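Long-range contact in monalysin (Pseudomonas entomophila, PDB 4MKO), which forms beta-barrel pores in host membranes, lysing cells and contributing to intestinal damage and lethality in Drosophila: residues Ala163-Tyr177 / Asp202-Gly216. Residues are numbered along the deposited sequence; the frame is centred on the assembly and turned at random. Where two conformers were deposited one is given.
Sequences AYSKTQAVGSRVDLY and DTVQRNVLMENYNPG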
ATOM      1  N   ALA A 163      -6.134  -1.413  13.149  1.00 12.89           N
ATOM      2  CA  ALA A 163      -7.114  -0.323  13.188  1.00 13.19           C
ATOM      3  C   ALA A 163      -8.434  -0.765  12.500  1.00 14.71           C
ATOM      4  O   ALA A 163      -9.521  -0.428  12.970  1.00 13.57           O
ATOM      5  CB  ALA A 163      -6.546   0.914  12.494  1.00 14.38           C
ATOM      6  N   TYR A 164      -8.310  -1.550  11.414  1.00  9.79           N
ATOM      7  CA  TYR A 164      -9.422  -2.087  10.624  1.00  8.80           C
ATOM      8  C   TYR A 164      -9.109  -3.529  10.290  1.00 10.49           C
ATOM      9  O   TYR A 164      -8.029  -3.836   9.776  1.00  9.73           O
ATOM     10  CB  TYR A 164      -9.602  -1.282   9.316  1.00  9.53           C
ATOM     11  CG  TYR A 164     -10.071   0.139   9.537  1.00 12.10           C
ATOM     12  CD1 TYR A 164     -11.425   0.438   9.639  1.00 15.20           C
ATOM     13  CD2 TYR A 164      -9.159   1.188   9.643  1.00 13.03           C
ATOM     14  CE1 TYR A 164     -11.863   1.745   9.841  1.00 17.69           C
ATOM     15  CE2 TYR A 164      -9.588   2.500   9.858  1.00 14.10           C
ATOM     16  CZ  TYR A 164     -10.941   2.772   9.959  1.00 21.83           C
ATOM     17  OH  TYR A 164     -11.381   4.057  10.202  1.00 21.16           O
ATOM     18  N   SER A 165     -10.055  -4.423  10.577  1.00  7.08           N
ATOM     19  CA  SER A 165      -9.869  -5.829  10.270  1.00  6.58           C
ATOM     20  C   SER A 165     -11.214  -6.541  10.246  1.00  7.92           C
ATOM     21  O   SER A 165     -12.236  -5.982  10.668  1.00  7.80           O
ATOM     22  CB  SER A 165      -8.948  -6.493  11.303  1.00  9.37           C
ATOM     23  OG  SER A 165      -9.530  -6.500  12.598  1.00 12.44           O
ATOM     24  N   LYS A 166     -11.211  -7.749   9.697  1.00  5.74           N
ATOM     25  CA  LYS A 166     -12.370  -8.652   9.674  1.00  5.36           C
ATOM     26  C   LYS A 166     -11.899 -10.042  10.026  1.00  8.85           C
ATOM     27  O   LYS A 166     -10.851 -10.467   9.551  1.00  6.76           O
ATOM     28  CB  LYS A 166     -13.040  -8.688   8.295  1.00  6.29           C
ATOM     29  CG  LYS A 166     -13.616  -7.337   7.876  1.00  7.70           C
ATOM     30  CD  LYS A 166     -14.311  -7.362   6.523  1.00  6.99           C
ATOM     31  CE  LYS A 166     -15.112  -6.091   6.332  1.00  7.38           C
ATOM     32  NZ  LYS A 166     -15.786  -6.030   5.003  1.00  7.88           N
ATOM     33  N   THR A 167     -12.648 -10.747  10.876  1.00  7.26           N
ATOM     34  CA  THR A 167     -12.330 -12.152  11.158  1.00  6.04           C
ATOM     35  C   THR A 167     -13.340 -12.992  10.410  1.00 10.24           C
ATOM     36  O   THR A 167     -14.503 -12.580  10.251  1.00  9.69           O
ATOM     37  CB  THR A 167     -12.263 -12.496  12.649  1.00 12.67           C
ATOM     38  OG1 THR A 167     -13.548 -12.356  13.248  1.00 10.66           O
ATOM     39  CG2 THR A 167     -11.208 -11.691  13.407  1.00 11.75           C
ATOM     40  N   GLN A 168     -12.927 -14.193   9.986  1.00  7.32           N
ATOM     41  CA  GLN A 168     -13.808 -15.092   9.258  1.00  7.19           C
ATOM     42  C   GLN A 168     -13.613 -16.497   9.781  1.00 11.65           C
ATOM     43  O   GLN A 168     -12.474 -16.938   9.956  1.00 10.04           O
ATOM     44  CB  GLN A 168     -13.506 -15.031   7.754  1.00  9.00           C
ATOM     45  CG  GLN A 168     -14.340 -15.976   6.877  1.00 17.24           C
ATOM     46  CD  GLN A 168     -15.766 -15.518   6.708  1.00 33.52           C
ATOM     47  OE1 GLN A 168     -16.042 -14.344   6.458  1.00 27.02           O
ATOM     48  NE2 GLN A 168     -16.706 -16.443   6.852  1.00 28.66           N
ATOM     49  N   ALA A 169     -14.713 -17.204  10.039  1.00  9.82           N
ATOM     50  CA  ALA A 169     -14.587 -18.566  10.559  1.00 10.31           C
ATOM     51  C   ALA A 169     -14.462 -19.568   9.412  1.00 14.36           C
ATOM     52  O   ALA A 169     -15.138 -19.442   8.391  1.00 14.20           O
ATOM     53  CB  ALA A 169     -15.789 -18.902  11.431  1.00 11.92           C
ATOM     54  N   VAL A 170     -13.530 -20.519   9.551  1.00 11.44           N
ATOM     55  CA  VAL A 170     -13.300 -21.574   8.556  1.00 11.18           C
ATOM     56  C   VAL A 170     -13.357 -22.823   9.404  1.00 13.73           C
ATOM     57  O   VAL A 170     -12.423 -23.081  10.164  1.00 13.19           O
ATOM     58  CB  VAL A 170     -11.934 -21.457   7.815  1.00 15.29           C
ATOM     59  CG1 VAL A 170     -11.798 -22.565   6.759  1.00 15.48           C
ATOM     60  CG2 VAL A 170     -11.746 -20.077   7.178  1.00 15.39           C
ATOM     61  N   GLY A 171     -14.489 -23.518   9.369  1.00 13.22           N
ATOM     62  CA  GLY A 171     -14.691 -24.659  10.254  1.00 12.47           C
ATOM     63  C   GLY A 171     -14.587 -24.156  11.682  1.00 14.49           C
ATOM     64  O   GLY A 171     -15.304 -23.218  12.054  1.00 12.78           O
ATOM     65  N   SER A 172     -13.595 -24.671  12.436  1.00 11.43           N
ATOM     66  CA  SER A 172     -13.342 -24.289  13.835  1.00 11.98           C
ATOM     67  C   SER A 172     -12.155 -23.324  14.029  1.00 16.02           C
ATOM     68  O   SER A 172     -11.797 -22.964  15.156  1.00 15.94           O
ATOM     69  CB  SER A 172     -13.190 -25.539  14.692  1.00 16.68           C
ATOM     70  OG  SER A 172     -14.410 -26.267  14.658  1.00 23.41           O
ATOM     71  N   ARG A 173     -11.605 -22.845  12.916  1.00 12.52           N
ATOM     72  CA  ARG A 173     -10.491 -21.911  12.864  1.00 11.98           C
ATOM     73  C   ARG A 173     -11.068 -20.505  12.627  1.00 12.60           C
ATOM     74  O   ARG A 173     -12.145 -20.395  12.032  1.00 12.56           O
ATOM     75  CB  ARG A 173      -9.611 -22.352  11.678  1.00 14.35           C
ATOM     76  CG  ARG A 173      -8.499 -21.451  11.249  1.00 26.07           C
ATOM     77  CD  ARG A 173      -7.844 -22.090  10.052  1.00 24.56           C
ATOM     78  NE  ARG A 173      -8.079 -21.310   8.844  1.00 15.84           N
ATOM     79  CZ  ARG A 173      -7.842 -21.744   7.616  1.00 19.94           C
ATOM     80  NH1 ARG A 173      -7.386 -22.973   7.415  1.00 12.81           N
ATOM     81  NH2 ARG A 173      -8.055 -20.951   6.576  1.00 17.74           N
ATOM     82  N   VAL A 174     -10.341 -19.447  13.056  1.00  7.70           N
ATOM     83  CA  VAL A 174     -10.738 -18.032  12.854  1.00  6.20           C
ATOM     84  C   VAL A 174      -9.589 -17.293  12.121  1.00  9.69           C
ATOM     85  O   VAL A 174      -8.495 -17.131  12.670  1.00  9.56           O
ATOM     86  CB  VAL A 174     -11.140 -17.306  14.167  1.00  9.96           C
ATOM     87  CG1 VAL A 174     -11.609 -15.876  13.886  1.00  9.57           C
ATOM     88  CG2 VAL A 174     -12.236 -18.070  14.909  1.00  9.58           C
ATOM     89  N   ASP A 175      -9.859 -16.860  10.895  1.00  6.62           N
ATOM     90  CA  ASP A 175      -8.888 -16.143  10.051  1.00  6.19           C
ATOM     91  C   ASP A 175      -8.941 -14.646  10.300  1.00 10.93           C
ATOM     92  O   ASP A 175      -9.992 -14.135  10.702  1.00 10.58           O
ATOM     93  CB  ASP A 175      -9.144 -16.467   8.572  1.00  6.95           C
ATOM     94  CG  ASP A 175      -8.751 -17.880   8.170  1.00  8.35           C
ATOM     95  OD1 ASP A 175      -8.232 -18.622   9.030  1.00  9.34           O
ATOM     96  OD2 ASP A 175      -8.956 -18.238   6.999  1.00 10.39           O
ATOM     97  N   LEU A 176      -7.816 -13.941  10.077  1.00  6.23           N
ATOM     98  CA  LEU A 176      -7.744 -12.499  10.295  1.00  5.73           C
ATOM     99  C   LEU A 176      -7.420 -11.779   8.982  1.00  9.52           C
ATOM    100  O   LEU A 176      -6.366 -12.013   8.386  1.00  8.50           O
ATOM    101  CB  LEU A 176      -6.700 -12.162  11.380  1.00  5.96           C
ATOM    102  CG  LEU A 176      -6.567 -10.684  11.763  1.00  9.44           C
ATOM    103  CD1 LEU A 176      -7.846 -10.142  12.427  1.00  9.49           C
ATOM    104  CD2 LEU A 176      -5.379 -10.457  12.705  1.00 11.94           C
ATOM    105  N   TYR A 177      -8.329 -10.901   8.546  1.00  4.94           N
ATOM    106  CA  TYR A 177      -8.176 -10.145   7.312  1.00  5.05           C
ATOM    107  C   TYR A 177      -7.850  -8.720   7.667  1.00  7.42           C
ATOM    108  O   TYR A 177      -8.537  -8.120   8.488  1.00  5.80           O
ATOM    109  CB  TYR A 177      -9.474 -10.163   6.482  1.00  5.64           C
ATOM    110  CG  TYR A 177      -9.755 -11.489   5.817  1.00  6.03           C
ATOM    111  CD1 TYR A 177     -10.269 -12.560   6.543  1.00  6.54           C
ATOM    112  CD2 TYR A 177      -9.517 -11.672   4.457  1.00  6.33           C
ATOM    113  CE1 TYR A 177     -10.512 -13.795   5.936  1.00  5.83           C
ATOM    114  CE2 TYR A 177      -9.782 -12.892   3.833  1.00  7.18           C
ATOM    115  CZ  TYR A 177     -10.277 -13.951   4.580  1.00 10.82           C
ATOM    116  OH  TYR A 177     -10.566 -15.138   3.968  1.00 10.55           O
ATOM    117  N   ASP A 202      -6.649   5.848   6.777  1.00  9.58           N
ATOM    118  CA  ASP A 202      -7.967   5.579   7.372  1.00  9.62           C
ATOM    119  C   ASP A 202      -9.021   5.399   6.273  1.00 10.67           C
ATOM    120  O   ASP A 202      -9.751   4.395   6.276  1.00  9.80           O
ATOM    121  CB  ASP A 202      -8.353   6.719   8.337  1.00 12.18           C
ATOM    122  CG  ASP A 202      -9.571   6.405   9.176  1.00 29.91           C
ATOM    123  OD1 ASP A 202     -10.700   6.717   8.725  1.00 32.59           O
ATOM    124  OD2 ASP A 202      -9.400   5.843  10.278  1.00 36.07           O
ATOM    125  N   THR A 203      -9.059   6.332   5.302  1.00  7.50           N
ATOM    126  CA  THR A 203      -9.994   6.314   4.175  1.00  7.08           C
ATOM    127  C   THR A 203      -9.787   5.061   3.310  1.00  8.72           C
ATOM    128  O   THR A 203     -10.762   4.400   2.949  1.00  7.63           O
ATOM    129  CB  THR A 203      -9.899   7.613   3.358  1.00 14.23           C
ATOM    130  OG1 THR A 203     -10.151   8.713   4.231  1.00 16.43           O
ATOM    131  CG2 THR A 203     -10.888   7.649   2.182  1.00 12.71           C
ATOM    132  N   VAL A 204      -8.526   4.753   2.959  1.00  5.46           N
ATOM    133  CA  VAL A 204      -8.214   3.584   2.128  1.00  4.51           C
ATOM    134  C   VAL A 204      -8.673   2.292   2.805  1.00  7.65           C
ATOM    135  O   VAL A 204      -9.272   1.466   2.136  1.00  6.93           O
ATOM    136  CB  VAL A 204      -6.718   3.556   1.685  1.00  7.98           C
ATOM    137  CG1 VAL A 204      -6.344   2.233   1.004  1.00  7.78           C
ATOM    138  CG2 VAL A 204      -6.432   4.724   0.737  1.00  7.77           C
ATOM    139  N   GLN A 205      -8.373   2.096   4.107  1.00  5.89           N
ATOM    140  CA  GLN A 205      -8.785   0.865   4.801  1.00  5.45           C
ATOM    141  C   GLN A 205     -10.290   0.756   4.879  1.00  9.36           C
ATOM    142  O   GLN A 205     -10.813  -0.323   4.601  1.00  9.43           O
ATOM    143  CB  GLN A 205      -8.213   0.793   6.214  1.00  6.77           C
ATOM    144  CG  GLN A 205      -6.708   0.583   6.253  1.00  6.73           C
ATOM    145  CD  GLN A 205      -6.258   0.740   7.679  1.00 11.67           C
ATOM    146  OE1 GLN A 205      -6.069  -0.245   8.402  1.00  8.98           O
ATOM    147  NE2 GLN A 205      -6.089   1.989   8.102  1.00  8.98           N
ATOM    148  N   ARG A 206     -10.988   1.871   5.229  1.00  6.31           N
ATOM    149  CA  ARG A 206     -12.449   1.862   5.327  0.51  6.59           C
ATOM    150  C   ARG A 206     -13.066   1.445   3.983  1.00 10.28           C
ATOM    151  O   ARG A 206     -13.890   0.530   3.948  1.00 10.17           O
ATOM    152  CB  ARG A 206     -12.982   3.240   5.770  0.51  7.80           C
ATOM    153  CG  ARG A 206     -14.476   3.263   6.126  0.51 13.88           C
ATOM    154  CD  ARG A 206     -15.102   4.660   6.060  0.51 17.13           C
ATOM    155  NE  ARG A 206     -14.254   5.699   6.649  0.51 19.01           N
ATOM    156  CZ  ARG A 206     -13.719   6.711   5.972  0.51 32.66           C
ATOM    157  NH1 ARG A 206     -13.968   6.857   4.675  0.51 16.40           N
ATOM    158  NH2 ARG A 206     -12.944   7.593   6.586  0.51 26.73           N
ATOM    159  N   ASN A 207     -12.635   2.072   2.891  1.00  7.09           N
ATOM    160  CA  ASN A 207     -13.185   1.801   1.567  1.00  6.85           C
ATOM    161  C   ASN A 207     -12.784   0.471   0.959  1.00 10.17           C
ATOM    162  O   ASN A 207     -13.653  -0.252   0.464  1.00  9.12           O
ATOM    163  CB  ASN A 207     -12.858   2.935   0.625  1.00  7.73           C
ATOM    164  CG  ASN A 207     -13.747   4.135   0.849  1.00 20.37           C
ATOM    165  OD1 ASN A 207     -14.785   4.291   0.195  1.00 17.65           O
ATOM    166  ND2 ASN A 207     -13.340   5.029   1.733  1.00 11.43           N
ATOM    167  N   VAL A 208     -11.495   0.150   0.983  1.00  7.28           N
ATOM    168  CA  VAL A 208     -11.002  -1.081   0.368  1.00  6.30           C
ATOM    169  C   VAL A 208     -11.431  -2.339   1.154  1.00  9.73           C
ATOM    170  O   VAL A 208     -11.963  -3.268   0.562  1.00 10.43           O
ATOM    171  CB  VAL A 208      -9.460  -1.019   0.128  1.00  8.90           C
ATOM    172  CG1 VAL A 208      -8.873  -2.387  -0.258  1.00  8.46           C
ATOM    173  CG2 VAL A 208      -9.107   0.036  -0.910  1.00  8.90           C
ATOM    174  N   LEU A 209     -11.132  -2.394   2.443  1.00  5.82           N
ATOM    175  CA  LEU A 209     -11.422  -3.598   3.232  1.00  5.90           C
ATOM    176  C   LEU A 209     -12.831  -3.667   3.789  1.00  9.15           C
ATOM    177  O   LEU A 209     -13.474  -4.720   3.743  1.00  9.06           O
ATOM    178  CB  LEU A 209     -10.405  -3.720   4.372  1.00  5.64           C
ATOM    179  CG  LEU A 209     -10.574  -4.932   5.328  1.00  9.87           C
ATOM    180  CD1 LEU A 209     -10.350  -6.268   4.591  1.00 10.35           C
ATOM    181  CD2 LEU A 209      -9.654  -4.811   6.538  1.00 12.95           C
ATOM    182  N   MET A 210     -13.274  -2.582   4.408  1.00  6.24           N
ATOM    183  CA  MET A 210     -14.544  -2.613   5.135  1.00  6.32           C
ATOM    184  C   MET A 210     -15.749  -2.578   4.216  1.00 11.62           C
ATOM    185  O   MET A 210     -16.679  -3.368   4.408  1.00 11.42           O
ATOM    186  CB  MET A 210     -14.599  -1.499   6.201  1.00  7.91           C
ATOM    187  CG  MET A 210     -13.389  -1.488   7.171  1.00  9.81           C
ATOM    188  SD  MET A 210     -12.981  -3.097   7.925  1.00 11.03           S
ATOM    189  CE  MET A 210     -14.383  -3.273   9.102  1.00  8.61           C
ATOM    190  N   GLU A 211     -15.708  -1.706   3.199  1.00  8.32           N
ATOM    191  CA  GLU A 211     -16.827  -1.527   2.278  1.00  8.22           C
ATOM    192  C   GLU A 211     -16.739  -2.363   0.988  1.00 12.55           C
ATOM    193  O   GLU A 211     -17.787  -2.758   0.489  1.00 13.43           O
ATOM    194  CB  GLU A 211     -17.038  -0.036   1.964  1.00  9.46           C
ATOM    195  CG  GLU A 211     -17.409   0.741   3.222  1.00 19.81           C
ATOM    196  CD  GLU A 211     -17.616   2.241   3.150  1.00 46.27           C
ATOM    197  OE1 GLU A 211     -17.754   2.786   2.030  1.00 34.24           O
ATOM    198  OE2 GLU A 211     -17.668   2.871   4.234  1.00 42.14           O
ATOM    199  N   ASN A 212     -15.529  -2.643   0.462  1.00  9.85           N
ATOM    200  CA  ASN A 212     -15.354  -3.336  -0.823  1.00 10.80           C
ATOM    201  C   ASN A 212     -14.825  -4.760  -0.809  1.00 17.45           C
ATOM    202  O   ASN A 212     -14.614  -5.337  -1.883  1.00 20.74           O
ATOM    203  CB  ASN A 212     -14.464  -2.536  -1.732  1.00 10.65           C
ATOM    204  CG  ASN A 212     -15.239  -1.508  -2.469  1.00 29.30           C
ATOM    205  OD1 ASN A 212     -15.960  -1.828  -3.418  1.00 24.39           O
ATOM    206  ND2 ASN A 212     -15.142  -0.263  -2.007  1.00 20.89           N
ATOM    207  N   TYR A 213     -14.526  -5.300   0.338  1.00 10.40           N
ATOM    208  CA  TYR A 213     -14.116  -6.687   0.344  1.00  8.77           C
ATOM    209  C   TYR A 213     -15.037  -7.412   1.284  1.00 12.78           C
ATOM    210  O   TYR A 213     -15.368  -6.905   2.354  1.00 13.07           O
ATOM    211  CB  TYR A 213     -12.635  -6.891   0.713  1.00  7.63           C
ATOM    212  CG  TYR A 213     -12.259  -8.353   0.711  1.00  8.78           C
ATOM    213  CD1 TYR A 213     -12.255  -9.092  -0.475  1.00  9.43           C
ATOM    214  CD2 TYR A 213     -11.989  -9.023   1.898  1.00  9.64           C
ATOM    215  CE1 TYR A 213     -11.982 -10.461  -0.475  1.00  8.97           C
ATOM    216  CE2 TYR A 213     -11.690 -10.387   1.907  1.00 10.48           C
ATOM    217  CZ  TYR A 213     -11.706 -11.103   0.721  1.00 11.93           C
ATOM    218  OH  TYR A 213     -11.450 -12.450   0.747  1.00 14.25           O
ATOM    219  N   ASN A 214     -15.456  -8.593   0.864  1.00  9.84           N
ATOM    220  CA  ASN A 214     -16.360  -9.439   1.610  1.00  9.34           C
ATOM    221  C   ASN A 214     -15.667 -10.792   1.830  1.00 13.95           C
ATOM    222  O   ASN A 214     -15.623 -11.595   0.893  1.00 13.22           O
ATOM    223  CB  ASN A 214     -17.654  -9.581   0.802  1.00 10.55           C
ATOM    224  CG  ASN A 214     -18.760 -10.285   1.532  1.00 28.44           C
ATOM    225  OD1 ASN A 214     -18.518 -11.127   2.391  1.00 20.01           O
ATOM    226  ND2 ASN A 214     -20.001  -9.965   1.181  1.00 19.82           N
ATOM    227  N   PRO A 215     -15.099 -11.054   3.036  1.00 11.78           N
ATOM    228  CA  PRO A 215     -14.391 -12.336   3.257  1.00 11.87           C
ATOM    229  C   PRO A 215     -15.332 -13.525   3.111  1.00 18.65           C
ATOM    230  O   PRO A 215     -14.902 -14.611   2.703  1.00 17.31           O
ATOM    231  CB  PRO A 215     -13.870 -12.232   4.703  1.00 13.80           C
ATOM    232  CG  PRO A 215     -13.916 -10.797   5.044  1.00 18.04           C
ATOM    233  CD  PRO A 215     -15.040 -10.197   4.237  1.00 14.49           C
ATOM    234  N   GLY A 216     -16.611 -13.282   3.412  1.00 15.43           N
ATOM    235  CA  GLY A 216     -17.655 -14.292   3.342  1.00 16.05           C
ATOM    236  C   GLY A 216     -17.751 -14.997   2.008  1.00 20.50           C
ATOM    237  O   GLY A 216     -17.902 -16.210   1.964  1.00 22.15           O
TER
HETATM  238  O   HOH W   1      -6.709  -2.971   7.566  1.00  9.85           O
HETATM  239  O   HOH W   2     -12.410 -15.380   2.008  1.00 14.95           O
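K166 ends in an ammonium group that donates three hydrogen bonds to backbone carbonyls where helix 202-211 gives way to strand 213-214, tying down the C-terminal end of the helix beside a beta-hairpin of this aerolysin-like fold. NZ lies 2.8 Å from Y213 O, with a nearly linear C=O...N angle of 170°. It meets L209 O (2.9 Å) in that carbonyl's plane, on a lone pair, but M210 O (2.9 Å) from above the plane of M210's own carbonyl. Lysine suits this place: its chain, extended beyond CG (chi2 -179°), spans the gap, and its charge probably complements the negative end of the helix dipole. Toward the start of both segments, tyrosine serves twice: Y164 OH donates to D202 OD2 (2.7 Å) from above the carboxylate plane, and its ring packs obliquely against the Q205 amide at CD2 and, at CD1, M210 CG (3.7 Å). L209, buried, rests CD2 against S165 CA and also touches L179 of the strand continuing from Y177. Y213 OH bonds to N218, and its ring lies oblique to that of Y177. Compact, rigid P215 packs CG and CD on K166 CD, while its CB sits 3.9 Å from the Y177 ring centroid, directly over the face.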